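Local atomic coordinates of putative transcriptional regulator (Clostridium difficile, PDB entry 3QI7), a protein that is of unknown function but has a periplasmic-binding-protein-like fold, and probably binds a small molecule, perhaps a sugar. Residues D307-S312 and L343-G348; K37-E42 and L317-V322; E141-V146 and S255-I260; V15-Q20 and N30-M35. One frame throughout, in Å; residues are numbered along the deposited sequence. Where two conformers were deposited one is given.

Contact 1 of 4, residues D307-S312 and L343-G348; sequences DAFLPS and LRFGIG
Phe309 and Phe345 mark the closest approach of the two backbones, with CA atoms 9.2 Å apart, a gap that two large side chains can fill. Residues 307-312 belong to helix 306-324, which kinks at Pro311 because the proline nitrogen has no hydrogen to give to the turn before. Residues 343-348 run off the end of helix 334-345. There Gly346 takes a positive phi, which glycine adopts most easily, and the chain then turns so that Ile347 faces back toward Phe309.

A chi1 of 180° points CG of Phe309 directly away from its own nitrogen, and the ring carries CE1 to a point 3.7 Å above the plane of the Phe345 ring, over its centre. This is an edge-to-face pair, with centroids 4.9 Å apart and planes inclined at 55°. Ile347 adds the end of its chain, CD1 lying 4.2 Å from Phe309 CE1. At the rim of Phe345 comes Ser312, whose CB is 4.1 Å from Phe345 CZ; its hydroxyl was modelled in two positions, so any polar part it plays is doubtful. Met304 touches both rings, and Leu366 of strand 361-370 packs on Phe309 and Ile347.

Dispersion and the attraction of slightly positive ring hydrogens to a pi cloud therefore hold the two helices here, and the tilted rings fit each other without any charge.

Contact 2 of 4, residues K37-E42 and L317-V322; sequences KEYEEE and LATEMV
The ring of Tyr39 meets Thr319 at its edge: Thr319 OG1 lies near the ring plane, 3.4 Å from Tyr39 CE2, and residues 317-322 lay nothing over either face. Elsewhere the Tyr39 side chain touches Gln57 and Ile59 of strand 57-63. The phenol and the threonine come from opposite directions, and they meet in a hydrogen bond of 2.7 Å between Tyr39 OH and Thr319 OG1, in which either hydroxyl could be the donor. Around it the carbons of Thr319 close in, CB standing 3.5 Å and CG2 3.9 Å from Tyr39 OH.

The backbones stay well apart, the CA atoms of Tyr39 and Thr319 being 10.4 Å from each other, and tyrosine suits the place because its rigid ring spans most of that gap and ends in a polar atom. Thr319 has OG1 beside the backbone N (chi1 -60°), a turn that also lets the hydroxyl hang back on its own helix and bond to Ile315 O. Its remaining surface rests on Phe13 and Val15 of strand 13-19, to which its methyl and CB offer an apolar side.

Helices 26-42 and 306-324 thus lie side by side on one face of the sheet; in one of its two modelled conformers Glu38 also bonds to Tyr316 OH, a link that is less certain. Both touching residues are buried, and the chemistry accounts for their polarity: OG1 is gripped by two bonds, one to each helix, which should fix the rotation of the threonine and the reach of the phenol together.

Contact 3 of 4, residues E141-V146 and S255-I260; sequences EERGKV and SNPSPI
Arg143 leaves helix 140-153 pointing toward Ser255, and its side chain can be followed outward from CB. The first torsion sets CG anti to the backbone N (chi1 168°), and a bend at chi2 then brings CD and the guanidinium up to residues 255-260. NE makes a salt bridge with Glu253. CZ comes within 3.3 Å of Ser255 O, which lies in the guanidinium plane, gripped end-on by both terminal nitrogens. NH1 bonds to Ser255 O at 2.8 Å, fairly straight at 155°, while NH2 bonds to Ser255 O at 3.0 Å, more bent and from well above the carbonyl plane, on the same face as NH1. Over one face of the guanidinium sits Pro257, whose CD is 3.6 Å from Arg143 NH2, offset toward the rim.

The loop, which runs between helices 234-247 and 263-267, is thus tied to helix 140-153 through a backbone carbonyl, and Ser255 OG bonds to Asp237. Arginine suits this place because one flat cation can serve a carboxylate and a carbonyl at once. Glu253 probably offsets part of its charge, with Arg176 NH1, a like charge, close to Arg143 NH1; the forked grip fixes the guanidinium's rotation.

Contact 4 of 4, residues V15-Q20 and N30-M35; sequences VAVVTQ and NMVEEM
Along residues 15-20, Val17 is the first to meet Val32 of helix 26-42, and here the backbones come closest, the CA atoms of Val17 and Val32 lying 7.3 Å apart. The two valines slide past each other in opposite directions. CG1 of Val17 lies trans to the amide nitrogen (chi1 -175°) and presses on Val32 CG2 at 3.4 Å, tighter than usual for carbons, while Val17 CB lies 3.9 Å from Val32 CG1. Small, branched side chains suit so close a meeting, since they present two methyls and little flexibility.

Val18 points away, to the other side of the sheet, as alternation along a strand requires, and touches Val62 of the neighbouring strand. Thr19 faces the helix again, its CG2 meeting Val32 CG2 tip to tip at 3.6 Å. Threonine is apt here because it splits its duties: the methyl joins the valines, while OG1 gives a hydrogen bond of 2.7 Å to Gln20 O and is also bonded to His61 NE2. The same histidine is bonded through ND1 to Glu33, so its ring bridges strand and helix alongside the valines. Gln20 then leaves the strand and is held by Thr95, Gln97 and Glu24.

The strand pairs in parallel with strands 57-63 and 88-94 on its two sides, and the path from strand 13-19 through helix 26-42 to strand 57-63 is a beta-alpha-beta crossover, with Val32 seated on the sheet. Beside it on the same face lies helix 306-324, where Ile315 touches Val17 and also packs against Met35.

From the N terminus, contact 4 closes first, folding helix 26-42 back on strand 13-19 within one short loop. Residues 37-42, farther along that helix, then open contact 2, which finds its partner only some 275 residues later. Contact 3 opens and closes within that long span, joining helix 140-153 to the loop at 255-260, its nearest atoms about 17 Å from those of contact 2. Contact 1 opens at 307-312 before contact 2 closes at 317-322, so the two cross, sharing helix 306-324. That late helix is thereby fastened to helices 26-42 and 334-345, and contacts 1, 2 and 4 touch one another.

Contact 1 of 4, residues D307-S312 and L343-G348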
loop_
_atom_site.group_PDB
_atom_site.type_symbol
_atom_site.label_atom_id
_atom_site.label_comp_id
_atom_site.label_asym_id
_atom_site.label_seq_id
_atom_site.Cartn_x
_atom_site.Cartn_y
_atom_site.Cartn_z
ATOM N N ASP A 307 -0.328 1.229 -2.257
ATOM C CA ASP A 307 -1.008 2.469 -2.651
ATOM C C ASP A 307 -1.743 2.351 -3.987
ATOM O O ASP A 307 -2.689 3.106 -4.242
ATOM C CB ASP A 307 -0.015 3.652 -2.762
ATOM C CG ASP A 307 0.396 4.228 -1.396
ATOM O OD1 ASP A 307 -0.110 3.753 -0.367
ATOM O OD2 ASP A 307 1.232 5.161 -1.366
ATOM N N ALA A 308 -1.292 1.447 -4.849
ATOM C CA ALA A 308 -2.000 1.125 -6.093
ATOM C C ALA A 308 -2.965 -0.063 -5.973
ATOM O O ALA A 308 -4.085 -0.029 -6.483
ATOM C CB ALA A 308 -0.994 0.894 -7.254
ATOM N N PHE A 309 -2.542 -1.104 -5.272
ATOM C CA PHE A 309 -3.379 -2.282 -5.113
ATOM C C PHE A 309 -4.700 -2.046 -4.383
ATOM O O PHE A 309 -5.740 -2.495 -4.868
ATOM C CB PHE A 309 -2.581 -3.438 -4.456
ATOM C CG PHE A 309 -3.385 -4.672 -4.265
ATOM C CD1 PHE A 309 -3.674 -5.499 -5.339
ATOM C CD2 PHE A 309 -3.933 -4.973 -3.005
ATOM C CE1 PHE A 309 -4.448 -6.666 -5.159
ATOM C CE2 PHE A 309 -4.694 -6.120 -2.805
ATOM C CZ PHE A 309 -4.980 -6.955 -3.889
ATOM N N LEU A 310 -4.682 -1.388 -3.224
ATOM C CA LEU A 310 -5.903 -1.269 -2.430
ATOM C C LEU A 310 -7.014 -0.554 -3.214
ATOM O O LEU A 310 -8.131 -1.081 -3.317
ATOM C CB LEU A 310 -5.668 -0.599 -1.064
ATOM C CG LEU A 310 -4.860 -1.438 -0.070
ATOM C CD1 LEU A 310 -4.309 -0.553 1.070
ATOM C CD2 LEU A 310 -5.688 -2.663 0.453
ATOM N N PRO A 311 -6.728 0.638 -3.759
ATOM C CA PRO A 311 -7.801 1.301 -4.525
ATOM C C PRO A 311 -8.232 0.518 -5.792
ATOM O O PRO A 311 -9.416 0.472 -6.095
ATOM C CB PRO A 311 -7.201 2.683 -4.863
ATOM C CG PRO A 311 -5.759 2.484 -4.778
ATOM C CD PRO A 311 -5.530 1.485 -3.682
ATOM N N SER A 312 -7.301 -0.108 -6.501
ATOM C CA SER A 312 -7.686 -0.900 -7.676
ATOM C C SER A 312 -8.536 -2.115 -7.297
ATOM O O SER A 312 -9.499 -2.427 -7.994
ATOM C CB SER A 312 -6.469 -1.343 -8.480
ATOM O OG SER A 312 -6.885 -1.853 -9.731
ATOM N N LEU A 343 -8.117 -13.746 -9.685
ATOM C CA LEU A 343 -8.943 -13.467 -10.884
ATOM C C LEU A 343 -8.583 -12.135 -11.530
ATOM O O LEU A 343 -8.389 -12.063 -12.747
ATOM C CB LEU A 343 -10.428 -13.424 -10.500
ATOM C CG LEU A 343 -11.477 -13.220 -11.594
ATOM C CD1 LEU A 343 -11.343 -14.356 -12.621
ATOM C CD2 LEU A 343 -12.916 -13.175 -11.016
ATOM N N ARG A 344 -8.482 -11.078 -10.732
ATOM C CA ARG A 344 -8.400 -9.731 -11.308
ATOM C C ARG A 344 -6.961 -9.250 -11.502
ATOM O O ARG A 344 -6.750 -8.361 -12.283
ATOM C CB ARG A 344 -9.190 -8.720 -10.472
ATOM C CG ARG A 344 -10.724 -8.871 -10.552
ATOM C CD ARG A 344 -11.309 -8.150 -11.815
ATOM N NE ARG A 344 -12.753 -8.324 -11.865
ATOM C CZ ARG A 344 -13.405 -9.270 -12.538
ATOM N NH1 ARG A 344 -12.760 -10.148 -13.303
ATOM N NH2 ARG A 344 -14.726 -9.340 -12.435
ATOM N N PHE A 345 -6.011 -9.812 -10.759
ATOM C CA PHE A 345 -4.601 -9.385 -10.785
ATOM C C PHE A 345 -3.599 -10.496 -11.127
ATOM O O PHE A 345 -2.445 -10.212 -11.482
ATOM C CB PHE A 345 -4.198 -8.794 -9.438
ATOM C CG PHE A 345 -4.998 -7.598 -9.025
ATOM C CD1 PHE A 345 -6.194 -7.746 -8.344
ATOM C CD2 PHE A 345 -4.562 -6.327 -9.328
ATOM C CE1 PHE A 345 -6.909 -6.654 -7.947
ATOM C CE2 PHE A 345 -5.286 -5.228 -8.961
ATOM C CZ PHE A 345 -6.483 -5.394 -8.262
ATOM N N GLY A 346 -3.999 -11.750 -11.003
ATOM C CA GLY A 346 -3.062 -12.882 -11.180
ATOM C C GLY A 346 -1.900 -12.913 -10.196
ATOM O O GLY A 346 -0.787 -13.362 -10.530
ATOM N N ILE A 347 -2.148 -12.436 -8.983
ATOM C CA ILE A 347 -1.182 -12.492 -7.905
ATOM C C ILE A 347 -1.764 -13.170 -6.638
ATOM O O ILE A 347 -2.990 -13.174 -6.381
ATOM C CB ILE A 347 -0.596 -11.088 -7.563
ATOM C CG1 ILE A 347 -1.612 -10.197 -6.835
ATOM C CG2 ILE A 347 -0.012 -10.395 -8.839
ATOM C CD1 ILE A 347 -1.106 -8.704 -6.637
ATOM N N GLY A 348 -0.854 -13.718 -5.834
ATOM C CA GLY A 348 -1.246 -14.321 -4.561
ATOM C C GLY A 348 -1.279 -13.269 -3.477
ATOM O O GLY A 348 -0.608 -12.208 -3.543
#

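Contact 2 of 4, residues K37-E42 and L317-V322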
loop_
_atom_site.group_PDB
_atom_site.type_symbol
_atom_site.label_atom_id
_atom_site.label_comp_id
_atom_site.label_asym_id
_atom_site.label_seq_id
_atom_site.Cartn_x
_atom_site.Cartn_y
_atom_site.Cartn_z
ATOM N N LYS A 37 -10.020 5.157 -17.431
ATOM C CA LYS A 37 -9.793 4.963 -18.860
ATOM C C LYS A 37 -10.132 3.523 -19.270
ATOM O O LYS A 37 -10.776 3.301 -20.281
ATOM C CB LYS A 37 -8.364 5.351 -19.234
ATOM C CG LYS A 37 -8.091 5.417 -20.722
ATOM N N GLU A 38 -9.738 2.555 -18.468
ATOM C CA GLU A 38 -10.058 1.136 -18.704
ATOM C C GLU A 38 -11.564 0.943 -18.843
ATOM O O GLU A 38 -12.041 0.283 -19.753
ATOM C CB GLU A 38 -9.496 0.287 -17.539
ATOM C CG GLU A 38 -9.773 -1.226 -17.555
ATOM C CD GLU A 38 -8.991 -1.975 -16.452
ATOM O OE1 GLU A 38 -7.746 -1.870 -16.425
ATOM O OE2 GLU A 38 -9.614 -2.657 -15.603
ATOM N N TYR A 39 -12.313 1.522 -17.904
ATOM C CA TYR A 39 -13.764 1.383 -17.914
ATOM C C TYR A 39 -14.345 2.107 -19.145
ATOM O O TYR A 39 -15.313 1.634 -19.733
ATOM C CB TYR A 39 -14.402 1.921 -16.616
ATOM C CG TYR A 39 -14.345 0.972 -15.430
ATOM C CD1 TYR A 39 -13.502 -0.150 -15.421
ATOM C CD2 TYR A 39 -15.121 1.208 -14.293
ATOM C CE1 TYR A 39 -13.459 -1.015 -14.328
ATOM C CE2 TYR A 39 -15.079 0.347 -13.197
ATOM C CZ TYR A 39 -14.251 -0.759 -13.219
ATOM O OH TYR A 39 -14.215 -1.620 -12.147
ATOM N N GLU A 40 -13.767 3.242 -19.526
ATOM C CA GLU A 40 -14.241 3.940 -20.739
ATOM C C GLU A 40 -14.130 3.022 -21.949
ATOM O O GLU A 40 -15.061 2.927 -22.742
ATOM C CB GLU A 40 -13.501 5.251 -20.988
ATOM C CG GLU A 40 -13.913 6.393 -20.080
ATOM C CD GLU A 40 -12.908 7.553 -20.093
ATOM O OE1 GLU A 40 -11.763 7.365 -20.559
ATOM O OE2 GLU A 40 -13.278 8.651 -19.629
ATOM N N GLU A 41 -13.007 2.338 -22.076
ATOM C CA GLU A 41 -12.788 1.393 -23.179
ATOM C C GLU A 41 -13.764 0.209 -23.164
ATOM O O GLU A 41 -14.304 -0.166 -24.202
ATOM C CB GLU A 41 -11.356 0.882 -23.147
ATOM C CG GLU A 41 -10.343 1.971 -23.489
ATOM C CD GLU A 41 -10.583 2.531 -24.888
ATOM O OE1 GLU A 41 -10.443 1.754 -25.852
ATOM O OE2 GLU A 41 -10.940 3.723 -25.025
ATOM N N GLU A 42 -13.966 -0.381 -21.994
ATOM C CA GLU A 42 -14.956 -1.445 -21.815
ATOM C C GLU A 42 -16.325 -0.985 -22.289
ATOM O O GLU A 42 -17.064 -1.748 -22.921
ATOM C CB GLU A 42 -15.070 -1.859 -20.339
ATOM C CG GLU A 42 -14.170 -3.019 -19.913
ATOM C CD GLU A 42 -14.257 -3.323 -18.397
ATOM O OE1 GLU A 42 -15.372 -3.299 -17.821
ATOM O OE2 GLU A 42 -13.203 -3.590 -17.781
ATOM N N LEU A 317 -14.004 -4.601 -6.772
ATOM C CA LEU A 317 -14.962 -5.197 -5.845
ATOM C C LEU A 317 -16.284 -4.447 -5.895
ATOM O O LEU A 317 -17.359 -5.069 -5.964
ATOM C CB LEU A 317 -14.401 -5.150 -4.413
ATOM C CG LEU A 317 -14.740 -6.215 -3.385
ATOM C CD1 LEU A 317 -14.749 -7.647 -3.956
ATOM C CD2 LEU A 317 -13.716 -6.069 -2.240
ATOM N N ALA A 318 -16.211 -3.118 -5.808
ATOM C CA ALA A 318 -17.418 -2.293 -5.884
ATOM C C ALA A 318 -18.198 -2.613 -7.164
ATOM O O ALA A 318 -19.394 -2.864 -7.130
ATOM C CB ALA A 318 -17.073 -0.795 -5.829
ATOM N N THR A 319 -17.517 -2.605 -8.302
ATOM C CA THR A 319 -18.158 -2.935 -9.597
ATOM C C THR A 319 -18.853 -4.310 -9.582
ATOM O O THR A 319 -20.010 -4.459 -10.021
ATOM C CB THR A 319 -17.116 -2.860 -10.731
ATOM O OG1 THR A 319 -16.585 -1.531 -10.763
ATOM C CG2 THR A 319 -17.739 -3.217 -12.099
ATOM N N GLU A 320 -18.156 -5.312 -9.065
ATOM C CA GLU A 320 -18.694 -6.663 -9.006
ATOM C C GLU A 320 -19.906 -6.693 -8.090
ATOM O O GLU A 320 -20.912 -7.364 -8.372
ATOM C CB GLU A 320 -17.629 -7.627 -8.490
ATOM C CG GLU A 320 -18.069 -9.084 -8.291
ATOM C CD GLU A 320 -18.145 -9.882 -9.579
ATOM O OE1 GLU A 320 -17.588 -9.431 -10.595
ATOM O OE2 GLU A 320 -18.760 -10.981 -9.556
HETATM N N MSE A 321 -19.783 -5.982 -6.970
HETATM C CA MSE A 321 -20.855 -5.962 -5.974
HETATM C C MSE A 321 -22.113 -5.317 -6.546
HETATM O O MSE A 321 -23.224 -5.801 -6.297
HETATM C CB MSE A 321 -20.398 -5.216 -4.696
HETATM C CG MSE A 321 -19.426 -6.012 -3.840
HETATM SE SE MSE A 321 -18.681 -4.916 -2.369
HETATM C CE MSE A 321 -20.195 -5.268 -1.139
ATOM N N VAL A 322 -21.949 -4.214 -7.272
ATOM C CA VAL A 322 -23.094 -3.534 -7.880
ATOM C C VAL A 322 -23.687 -4.414 -9.000
ATOM O O VAL A 322 -24.876 -4.649 -9.013
ATOM C CB VAL A 322 -22.755 -2.104 -8.397
ATOM C CG1 VAL A 322 -23.981 -1.491 -9.077
ATOM C CG2 VAL A 322 -22.284 -1.197 -7.232
#

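Contact 3 of 4, residues E141-V146 and S255-I260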
loop_
_atom_site.group_PDB
_atom_site.type_symbol
_atom_site.label_atom_id
_atom_site.label_comp_id
_atom_site.label_asym_id
_atom_site.label_seq_id
_atom_site.Cartn_x
_atom_site.Cartn_y
_atom_site.Cartn_z
ATOM N N GLU A 141 1.366 -5.058 12.460
ATOM C CA GLU A 141 1.810 -6.271 13.141
ATOM C C GLU A 141 2.107 -7.382 12.151
ATOM O O GLU A 141 3.190 -7.984 12.188
ATOM C CB GLU A 141 0.757 -6.754 14.137
ATOM C CG GLU A 141 0.932 -6.154 15.505
ATOM C CD GLU A 141 0.115 -6.867 16.584
ATOM O OE1 GLU A 141 0.088 -6.358 17.733
ATOM O OE2 GLU A 141 -0.488 -7.934 16.288
ATOM N N GLU A 142 1.137 -7.667 11.279
ATOM C CA GLU A 142 1.287 -8.747 10.340
ATOM C C GLU A 142 2.424 -8.421 9.328
ATOM O O GLU A 142 3.197 -9.318 8.940
ATOM C CB GLU A 142 -0.047 -9.050 9.657
ATOM C CG GLU A 142 0.022 -10.231 8.695
ATOM C CD GLU A 142 0.182 -11.575 9.387
ATOM O OE1 GLU A 142 0.110 -11.647 10.644
ATOM O OE2 GLU A 142 0.377 -12.571 8.663
ATOM N N ARG A 143 2.551 -7.155 8.947
ATOM C CA ARG A 143 3.681 -6.737 8.073
ATOM C C ARG A 143 5.026 -7.075 8.698
ATOM O O ARG A 143 5.932 -7.586 8.015
ATOM C CB ARG A 143 3.588 -5.244 7.749
ATOM C CG ARG A 143 4.827 -4.626 7.099
ATOM C CD ARG A 143 4.818 -4.843 5.591
ATOM N NE ARG A 143 6.130 -4.540 5.003
ATOM C CZ ARG A 143 6.623 -3.322 4.816
ATOM N NH1 ARG A 143 5.917 -2.247 5.146
ATOM N NH2 ARG A 143 7.835 -3.169 4.266
ATOM N N GLY A 144 5.174 -6.770 9.985
ATOM C CA GLY A 144 6.420 -7.061 10.706
ATOM C C GLY A 144 6.778 -8.538 10.689
ATOM O O GLY A 144 7.927 -8.910 10.430
ATOM N N LYS A 145 5.795 -9.367 11.001
ATOM C CA LYS A 145 5.971 -10.795 11.068
ATOM C C LYS A 145 6.454 -11.307 9.717
ATOM O O LYS A 145 7.428 -12.050 9.641
ATOM C CB LYS A 145 4.658 -11.459 11.461
ATOM C CG LYS A 145 4.668 -13.006 11.544
ATOM C CD LYS A 145 3.276 -13.567 12.026
ATOM C CE LYS A 145 3.271 -15.094 12.110
ATOM N NZ LYS A 145 3.283 -15.678 10.761
ATOM N N VAL A 146 5.798 -10.862 8.645
ATOM C CA VAL A 146 6.060 -11.395 7.305
ATOM C C VAL A 146 7.410 -10.904 6.784
ATOM O O VAL A 146 8.158 -11.649 6.151
ATOM C CB VAL A 146 4.899 -11.055 6.318
ATOM C CG1 VAL A 146 5.273 -11.413 4.858
ATOM C CG2 VAL A 146 3.539 -11.747 6.763
ATOM N N SER A 255 10.720 0.299 3.068
ATOM C CA SER A 255 9.770 0.792 4.061
ATOM C C SER A 255 8.335 0.433 3.667
ATOM O O SER A 255 7.573 -0.143 4.460
ATOM C CB SER A 255 9.964 2.306 4.249
ATOM O OG SER A 255 9.869 3.051 3.046
ATOM N N ASN A 256 7.984 0.771 2.436
ATOM C CA ASN A 256 6.769 0.293 1.792
ATOM C C ASN A 256 7.126 -0.185 0.389
ATOM O O ASN A 256 7.567 0.616 -0.408
ATOM C CB ASN A 256 5.738 1.400 1.711
ATOM C CG ASN A 256 5.121 1.688 3.055
ATOM O OD1 ASN A 256 4.339 0.890 3.569
ATOM N ND2 ASN A 256 5.543 2.780 3.667
ATOM N N PRO A 257 6.961 -1.492 0.101
ATOM C CA PRO A 257 7.336 -2.001 -1.226
ATOM C C PRO A 257 6.672 -1.262 -2.386
ATOM O O PRO A 257 5.465 -1.060 -2.391
ATOM C CB PRO A 257 6.875 -3.452 -1.190
ATOM C CG PRO A 257 6.981 -3.832 0.274
ATOM C CD PRO A 257 6.500 -2.578 0.986
ATOM N N SER A 258 7.504 -0.829 -3.327
ATOM C CA SER A 258 7.060 -0.083 -4.488
ATOM C C SER A 258 8.093 -0.104 -5.615
ATOM O O SER A 258 9.202 0.371 -5.432
ATOM C CB SER A 258 6.769 1.369 -4.111
ATOM O OG SER A 258 6.434 2.085 -5.280
ATOM N N PRO A 259 7.714 -0.633 -6.784
ATOM C CA PRO A 259 8.621 -0.620 -7.937
ATOM C C PRO A 259 8.924 0.784 -8.440
ATOM O O PRO A 259 10.007 1.030 -9.029
ATOM C CB PRO A 259 7.845 -1.406 -9.005
ATOM C CG PRO A 259 6.781 -2.130 -8.286
ATOM C CD PRO A 259 6.450 -1.326 -7.075
ATOM N N ILE A 260 7.965 1.699 -8.260
ATOM C CA ILE A 260 8.081 3.036 -8.839
ATOM C C ILE A 260 8.808 4.042 -7.923
ATOM O O ILE A 260 9.469 4.965 -8.418
ATOM C CB ILE A 260 6.699 3.554 -9.298
ATOM C CG1 ILE A 260 6.833 4.867 -10.086
ATOM C CG2 ILE A 260 5.732 3.702 -8.109
ATOM C CD1 ILE A 260 7.736 4.781 -11.321
#

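Contact 4 of 4, residues V15-Q20 and N30-M35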
loop_
_atom_site.group_PDB
_atom_site.type_symbol
_atom_site.label_atom_id
_atom_site.label_comp_id
_atom_site.label_asym_id
_atom_site.label_seq_id
_atom_site.Cartn_x
_atom_site.Cartn_y
_atom_site.Cartn_z
ATOM N N VAL A 15 -19.048 4.468 -10.017
ATOM C CA VAL A 15 -18.258 4.185 -8.828
ATOM C C VAL A 15 -17.438 5.436 -8.533
ATOM O O VAL A 15 -16.538 5.792 -9.287
ATOM C CB VAL A 15 -17.334 2.972 -9.036
ATOM C CG1 VAL A 15 -16.506 2.706 -7.766
ATOM C CG2 VAL A 15 -18.171 1.713 -9.392
ATOM N N ALA A 16 -17.777 6.128 -7.460
ATOM C CA ALA A 16 -17.045 7.331 -7.096
ATOM C C ALA A 16 -15.802 6.913 -6.320
ATOM O O ALA A 16 -15.902 6.051 -5.455
ATOM C CB ALA A 16 -17.928 8.281 -6.258
ATOM N N VAL A 17 -14.657 7.522 -6.638
ATOM C CA VAL A 17 -13.401 7.213 -6.002
ATOM C C VAL A 17 -12.745 8.501 -5.518
ATOM O O VAL A 17 -12.409 9.375 -6.317
ATOM C CB VAL A 17 -12.427 6.451 -6.958
ATOM C CG1 VAL A 17 -11.194 6.056 -6.215
ATOM C CG2 VAL A 17 -13.119 5.201 -7.545
ATOM N N VAL A 18 -12.553 8.598 -4.199
ATOM C CA VAL A 18 -12.001 9.786 -3.568
ATOM C C VAL A 18 -10.520 9.587 -3.259
ATOM O O VAL A 18 -10.131 8.618 -2.573
ATOM C CB VAL A 18 -12.757 10.083 -2.252
ATOM C CG1 VAL A 18 -12.206 11.379 -1.571
ATOM C CG2 VAL A 18 -14.234 10.154 -2.525
ATOM N N THR A 19 -9.684 10.479 -3.778
ATOM C CA THR A 19 -8.270 10.458 -3.471
ATOM C C THR A 19 -7.789 11.858 -3.105
ATOM O O THR A 19 -8.484 12.841 -3.354
ATOM C CB THR A 19 -7.419 9.988 -4.665
ATOM O OG1 THR A 19 -7.302 11.041 -5.612
ATOM C CG2 THR A 19 -8.032 8.750 -5.362
ATOM N N GLN A 20 -6.586 11.929 -2.543
ATOM C CA GLN A 20 -5.853 13.190 -2.463
ATOM C C GLN A 20 -5.399 13.627 -3.870
ATOM O O GLN A 20 -5.415 12.819 -4.823
ATOM C CB GLN A 20 -4.672 13.075 -1.491
ATOM C CG GLN A 20 -5.100 12.850 -0.008
ATOM C CD GLN A 20 -3.912 12.651 0.950
ATOM O OE1 GLN A 20 -3.931 11.769 1.823
ATOM N NE2 GLN A 20 -2.870 13.466 0.778
ATOM N N ASN A 30 -3.156 8.596 -10.062
ATOM C CA ASN A 30 -2.963 8.044 -11.388
ATOM C C ASN A 30 -3.534 6.636 -11.578
ATOM O O ASN A 30 -3.972 6.328 -12.687
ATOM C CB ASN A 30 -1.498 8.122 -11.809
ATOM C CG ASN A 30 -1.058 9.540 -12.177
ATOM O OD1 ASN A 30 -1.876 10.433 -12.373
ATOM N ND2 ASN A 30 0.256 9.739 -12.313
HETATM N N MSE A 31 -3.553 5.792 -10.537
HETATM C CA MSE A 31 -4.197 4.479 -10.661
HETATM C C MSE A 31 -5.702 4.636 -10.927
HETATM O O MSE A 31 -6.242 3.982 -11.828
HETATM C CB MSE A 31 -3.949 3.595 -9.431
HETATM C CG MSE A 31 -4.792 2.296 -9.374
HETATM SE SE MSE A 31 -4.624 1.165 -10.964
HETATM C CE MSE A 31 -2.666 1.074 -11.006
ATOM N N VAL A 32 -6.370 5.494 -10.153
ATOM C CA VAL A 32 -7.788 5.793 -10.382
ATOM C C VAL A 32 -8.031 6.303 -11.810
ATOM O O VAL A 32 -8.976 5.878 -12.499
ATOM C CB VAL A 32 -8.307 6.814 -9.329
ATOM C CG1 VAL A 32 -9.700 7.244 -9.632
ATOM C CG2 VAL A 32 -8.257 6.193 -7.902
ATOM N N GLU A 33 -7.154 7.178 -12.293
ATOM C CA GLU A 33 -7.300 7.704 -13.648
ATOM C C GLU A 33 -7.164 6.606 -14.682
ATOM O O GLU A 33 -7.897 6.606 -15.689
ATOM C CB GLU A 33 -6.288 8.838 -13.938
ATOM C CG GLU A 33 -6.674 10.156 -13.275
ATOM C CD GLU A 33 -8.067 10.651 -13.697
ATOM O OE1 GLU A 33 -8.293 10.820 -14.922
ATOM O OE2 GLU A 33 -8.941 10.839 -12.807
ATOM N N GLU A 34 -6.218 5.688 -14.437
ATOM C CA GLU A 34 -5.996 4.550 -15.287
ATOM C C GLU A 34 -7.220 3.655 -15.325
ATOM O O GLU A 34 -7.661 3.224 -16.392
ATOM C CB GLU A 34 -4.772 3.759 -14.821
ATOM C CG GLU A 34 -4.417 2.612 -15.712
ATOM C CD GLU A 34 -3.012 2.091 -15.445
ATOM O OE1 GLU A 34 -2.045 2.753 -15.889
ATOM O OE2 GLU A 34 -2.885 1.020 -14.804
HETATM N N MSE A 35 -7.809 3.401 -14.168
HETATM C CA MSE A 35 -8.992 2.549 -14.121
HETATM C C MSE A 35 -10.191 3.207 -14.808
HETATM O O MSE A 35 -10.986 2.537 -15.454
HETATM C CB MSE A 35 -9.337 2.213 -12.682
HETATM C CG MSE A 35 -8.226 1.477 -11.906
HETATM SE SE MSE A 35 -8.423 -0.444 -12.094
HETATM C CE MSE A 35 -10.026 -0.724 -11.066
#